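Local coordinates for protein Pvc2 (Photorhabdus asymbiotica subsp. asymbiotica, PDB 6J0B) that probably forms the contractile sheath around the inner tube of an extracellular contractile injection system resembling a phage tail, at residues A[38-49]-A[83-94]. Numbering follows the deposited sequence.
Sequences NQYISEDNAIRI and CYLVKTTSLEKI
Backbone bonds join Ile-49 and Cys-83 in an antiparallel hydrogen-bonded pair: Ile-49 N donates to Cys-83 O at 2.7 Å, with an N-H...O angle of 178°, and Cys-83 N returns a bond to Ile-49 O. The bonds between Ile-47 and Leu-85 are weak. Among side chains, those of Arg-48 and Tyr-84 extend alongside one another. A bend at chi3 (-85°) brings the guanidinium edge to the phenol, with its plane 74° from that of the ring, and Arg-48 NH1 donates to Tyr-84 OH at 3.1 Å. The antiparallel pair forms one margin of the mixed sheet, several of whose other strands fall in the subtilisin-like domain of this tail sheath protein: 47-49 is outermost within the chain, and 83-87 bonds on to parallel strand 31-34. On one face Ile-49 CG1 meets Leu-85 CD1 at 3.7 Å, near Tyr-55 of helix 52-58; Ala-46, just before the strand, packs CB against Tyr-84, Val-86 and Ile-94 on the side bearing the Tyr-84 ring. Polar contacts tie loop 38-46 to Lys-87 and the turn after it. The outstretched Lys-87 side chain passes antiparallel to that of Ile-41, whose CD1 touches its CG, and Lys-87 NZ donates to Asn-38 O at 3.1 Å and weakly to Ile-41 O. Ser-90 OG accepts from Asp-44 N at 3.0 Å, while Asp-44 OD1 forms a long salt bridge to Lys-93 NZ, 3.7 Å away.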
loop_
_atom_site.group_PDB
_atom_site.type_symbol
_atom_site.label_atom_id
_atom_site.label_comp_id
_atom_site.label_asym_id
_atom_site.label_seq_id
_atom_site.Cartn_x
_atom_site.Cartn_y
_atom_site.Cartn_z
ATOM N N ASN A 38 -57.624 55.637 6.083
ATOM C CA ASN A 38 -56.508 54.941 6.718
ATOM C C ASN A 38 -55.914 55.902 7.739
ATOM O O ASN A 38 -55.324 56.922 7.370
ATOM C CB ASN A 38 -55.461 54.502 5.697
ATOM C CG ASN A 38 -54.474 53.497 6.265
ATOM O OD1 ASN A 38 -53.677 53.817 7.145
ATOM N ND2 ASN A 38 -54.516 52.276 5.749
ATOM N N GLN A 39 -56.063 55.569 9.019
ATOM C CA GLN A 39 -55.716 56.489 10.093
ATOM C C GLN A 39 -54.235 56.486 10.442
ATOM O O GLN A 39 -53.814 57.298 11.272
ATOM C CB GLN A 39 -56.529 56.151 11.346
ATOM C CG GLN A 39 -56.163 54.821 12.004
ATOM C CD GLN A 39 -56.922 53.632 11.433
ATOM O OE1 GLN A 39 -57.489 53.702 10.342
ATOM N NE2 GLN A 39 -56.940 52.533 12.177
ATOM N N TYR A 40 -53.434 55.613 9.835
ATOM C CA TYR A 40 -52.056 55.456 10.280
ATOM C C TYR A 40 -51.072 56.326 9.514
ATOM O O TYR A 40 -50.096 56.804 10.099
ATOM C CB TYR A 40 -51.638 53.992 10.184
ATOM C CG TYR A 40 -52.171 53.168 11.324
ATOM C CD1 TYR A 40 -51.567 53.216 12.573
ATOM C CD2 TYR A 40 -53.282 52.352 11.160
ATOM C CE1 TYR A 40 -52.050 52.469 13.627
ATOM C CE2 TYR A 40 -53.770 51.596 12.207
ATOM C CZ TYR A 40 -53.151 51.661 13.438
ATOM O OH TYR A 40 -53.633 50.915 14.488
ATOM N N ILE A 41 -51.287 56.544 8.222
ATOM C CA ILE A 41 -50.403 57.385 7.428
ATOM C C ILE A 41 -51.123 58.686 7.105
ATOM O O ILE A 41 -52.358 58.731 7.027
ATOM C CB ILE A 41 -49.904 56.675 6.150
ATOM C CG1 ILE A 41 -50.992 56.555 5.090
ATOM C CG2 ILE A 41 -49.367 55.295 6.483
ATOM C CD1 ILE A 41 -50.429 56.314 3.726
ATOM N N SER A 42 -50.348 59.752 6.967
ATOM C CA SER A 42 -50.878 61.073 6.681
ATOM C C SER A 42 -50.805 61.359 5.188
ATOM O O SER A 42 -50.120 60.668 4.431
ATOM C CB SER A 42 -50.103 62.136 7.460
ATOM O OG SER A 42 -50.379 63.437 6.973
ATOM N N GLU A 43 -51.537 62.386 4.767
ATOM C CA GLU A 43 -51.432 62.855 3.397
ATOM C C GLU A 43 -50.077 63.507 3.156
ATOM O O GLU A 43 -49.422 64.005 4.077
ATOM C CB GLU A 43 -52.523 63.873 3.079
ATOM C CG GLU A 43 -53.846 63.318 2.612
ATOM C CD GLU A 43 -54.844 64.427 2.349
ATOM O OE1 GLU A 43 -56.047 64.134 2.195
ATOM O OE2 GLU A 43 -54.420 65.602 2.304
ATOM N N ASP A 44 -49.658 63.471 1.890
ATOM C CA ASP A 44 -48.588 64.297 1.331
ATOM C C ASP A 44 -47.218 64.038 1.952
ATOM O O ASP A 44 -46.360 64.924 1.940
ATOM C CB ASP A 44 -48.937 65.787 1.420
ATOM C CG ASP A 44 -49.807 66.247 0.269
ATOM O OD1 ASP A 44 -49.398 66.056 -0.895
ATOM O OD2 ASP A 44 -50.902 66.790 0.524
ATOM N N ASN A 45 -46.984 62.845 2.494
ATOM C CA ASN A 45 -45.619 62.410 2.755
ATOM C C ASN A 45 -45.535 60.899 2.615
ATOM O O ASN A 45 -46.448 60.173 3.018
ATOM C CB ASN A 45 -45.097 62.852 4.134
ATOM C CG ASN A 45 -46.145 62.783 5.224
ATOM O OD1 ASN A 45 -47.125 62.048 5.126
ATOM N ND2 ASN A 45 -45.936 63.557 6.281
ATOM N N ALA A 46 -44.438 60.444 2.022
ATOM C CA ALA A 46 -44.158 59.025 1.884
ATOM C C ALA A 46 -43.485 58.521 3.148
ATOM O O ALA A 46 -42.572 59.165 3.671
ATOM C CB ALA A 46 -43.257 58.769 0.681
ATOM N N ILE A 47 -43.930 57.371 3.631
ATOM C CA ILE A 47 -43.368 56.751 4.821
ATOM C C ILE A 47 -42.549 55.561 4.350
ATOM O O ILE A 47 -43.105 54.566 3.870
ATOM C CB ILE A 47 -44.457 56.333 5.820
ATOM C CG1 ILE A 47 -45.131 57.566 6.428
ATOM C CG2 ILE A 47 -43.868 55.491 6.934
ATOM C CD1 ILE A 47 -46.423 57.985 5.758
ATOM N N ARG A 48 -41.228 55.667 4.450
ATOM C CA ARG A 48 -40.373 54.566 4.033
ATOM C C ARG A 48 -40.434 53.453 5.065
ATOM O O ARG A 48 -40.173 53.677 6.251
ATOM C CB ARG A 48 -38.930 55.017 3.837
ATOM C CG ARG A 48 -38.030 53.852 3.463
ATOM C CD ARG A 48 -36.561 54.183 3.538
ATOM N NE ARG A 48 -36.081 54.816 2.319
ATOM C CZ ARG A 48 -34.800 54.896 1.981
ATOM N NH1 ARG A 48 -34.444 55.493 0.852
ATOM N NH2 ARG A 48 -33.874 54.370 2.770
ATOM N N ILE A 49 -40.778 52.258 4.611
ATOM C CA ILE A 49 -40.897 51.083 5.458
ATOM C C ILE A 49 -39.752 50.153 5.086
ATOM O O ILE A 49 -39.765 49.536 4.016
ATOM C CB ILE A 49 -42.260 50.409 5.281
ATOM C CG1 ILE A 49 -43.372 51.342 5.759
ATOM C CG2 ILE A 49 -42.314 49.130 6.033
ATOM C CD1 ILE A 49 -43.264 51.729 7.211
ATOM N N CYS A 83 -40.026 49.772 0.951
ATOM C CA CYS A 83 -41.066 50.358 0.123
ATOM C C CYS A 83 -41.565 51.639 0.767
ATOM O O CYS A 83 -41.279 51.925 1.930
ATOM C CB CYS A 83 -42.233 49.389 -0.079
ATOM S SG CYS A 83 -43.139 49.003 1.428
ATOM N N TYR A 84 -42.319 52.411 -0.006
ATOM C CA TYR A 84 -42.938 53.637 0.472
ATOM C C TYR A 84 -44.446 53.453 0.552
ATOM O O TYR A 84 -45.027 52.632 -0.159
ATOM C CB TYR A 84 -42.608 54.819 -0.443
ATOM C CG TYR A 84 -41.153 55.213 -0.442
ATOM C CD1 TYR A 84 -40.254 54.626 -1.319
ATOM C CD2 TYR A 84 -40.679 56.178 0.434
ATOM C CE1 TYR A 84 -38.922 54.985 -1.319
ATOM C CE2 TYR A 84 -39.352 56.543 0.440
ATOM C CZ TYR A 84 -38.480 55.944 -0.439
ATOM O OH TYR A 84 -37.155 56.305 -0.436
ATOM N N LEU A 85 -45.075 54.227 1.430
ATOM C CA LEU A 85 -46.521 54.200 1.623
ATOM C C LEU A 85 -47.052 55.606 1.390
ATOM O O LEU A 85 -46.904 56.478 2.250
ATOM C CB LEU A 85 -46.882 53.712 3.025
ATOM C CG LEU A 85 -47.178 52.234 3.268
ATOM C CD1 LEU A 85 -45.953 51.373 3.066
ATOM C CD2 LEU A 85 -47.727 52.050 4.667
ATOM N N VAL A 86 -47.669 55.828 0.235
ATOM C CA VAL A 86 -48.221 57.125 -0.136
ATOM C C VAL A 86 -49.729 56.977 -0.251
ATOM O O VAL A 86 -50.215 56.007 -0.842
ATOM C CB VAL A 86 -47.617 57.642 -1.456
ATOM C CG1 VAL A 86 -48.082 59.053 -1.745
ATOM C CG2 VAL A 86 -46.110 57.597 -1.400
ATOM N N LYS A 87 -50.467 57.924 0.325
ATOM C CA LYS A 87 -51.915 57.917 0.186
ATOM C C LYS A 87 -52.311 58.258 -1.245
ATOM O O LYS A 87 -51.601 58.970 -1.958
ATOM C CB LYS A 87 -52.559 58.893 1.168
ATOM C CG LYS A 87 -53.317 58.190 2.277
ATOM C CD LYS A 87 -53.901 59.155 3.283
ATOM C CE LYS A 87 -54.586 58.397 4.406
ATOM N NZ LYS A 87 -55.110 59.308 5.456
ATOM N N THR A 88 -53.467 57.740 -1.662
ATOM C CA THR A 88 -53.793 57.676 -3.081
ATOM C C THR A 88 -54.237 59.009 -3.670
ATOM O O THR A 88 -54.145 59.185 -4.889
ATOM C CB THR A 88 -54.873 56.614 -3.324
ATOM O OG1 THR A 88 -55.145 56.515 -4.725
ATOM C CG2 THR A 88 -56.161 56.953 -2.584
ATOM N N THR A 89 -54.705 59.952 -2.854
ATOM C CA THR A 89 -55.152 61.229 -3.396
ATOM C C THR A 89 -54.021 62.235 -3.517
ATOM O O THR A 89 -54.051 63.086 -4.413
ATOM C CB THR A 89 -56.270 61.813 -2.535
ATOM O OG1 THR A 89 -55.806 61.975 -1.189
ATOM C CG2 THR A 89 -57.469 60.885 -2.556
ATOM N N SER A 90 -53.029 62.156 -2.634
ATOM C CA SER A 90 -51.798 62.919 -2.764
ATOM C C SER A 90 -50.704 62.124 -3.454
ATOM O O SER A 90 -49.522 62.447 -3.300
ATOM C CB SER A 90 -51.316 63.379 -1.389
ATOM O OG SER A 90 -50.862 62.278 -0.623
ATOM N N LEU A 91 -51.074 61.091 -4.213
ATOM C CA LEU A 91 -50.089 60.176 -4.777
ATOM C C LEU A 91 -49.338 60.798 -5.946
ATOM O O LEU A 91 -48.169 60.472 -6.173
ATOM C CB LEU A 91 -50.787 58.884 -5.203
ATOM C CG LEU A 91 -49.984 57.717 -5.769
ATOM C CD1 LEU A 91 -50.364 56.431 -5.075
ATOM C CD2 LEU A 91 -50.239 57.601 -7.252
ATOM N N GLU A 92 -49.973 61.707 -6.680
ATOM C CA GLU A 92 -49.351 62.310 -7.852
ATOM C C GLU A 92 -48.355 63.407 -7.506
ATOM O O GLU A 92 -47.702 63.934 -8.411
ATOM C CB GLU A 92 -50.423 62.870 -8.791
ATOM C CG GLU A 92 -51.038 64.193 -8.345
ATOM C CD GLU A 92 -52.090 64.028 -7.265
ATOM O OE1 GLU A 92 -52.227 64.940 -6.422
ATOM O OE2 GLU A 92 -52.778 62.985 -7.257
ATOM N N LYS A 93 -48.219 63.766 -6.230
ATOM C CA LYS A 93 -47.275 64.792 -5.814
ATOM C C LYS A 93 -46.000 64.228 -5.206
ATOM O O LYS A 93 -44.960 64.889 -5.261
ATOM C CB LYS A 93 -47.930 65.732 -4.798
ATOM C CG LYS A 93 -49.172 66.432 -5.312
ATOM C CD LYS A 93 -49.821 67.276 -4.228
ATOM C CE LYS A 93 -48.892 68.380 -3.746
ATOM N NZ LYS A 93 -49.547 69.261 -2.739
ATOM N N ILE A 94 -46.049 63.024 -4.646
ATOM C CA ILE A 94 -44.930 62.504 -3.865
ATOM C C ILE A 94 -44.018 61.623 -4.709
ATOM O O ILE A 94 -42.802 61.617 -4.505
ATOM C CB ILE A 94 -45.470 61.750 -2.635
ATOM C CG1 ILE A 94 -46.530 62.589 -1.929
ATOM C CG2 ILE A 94 -44.357 61.443 -1.658
ATOM C CD1 ILE A 94 -46.009 63.897 -1.386
#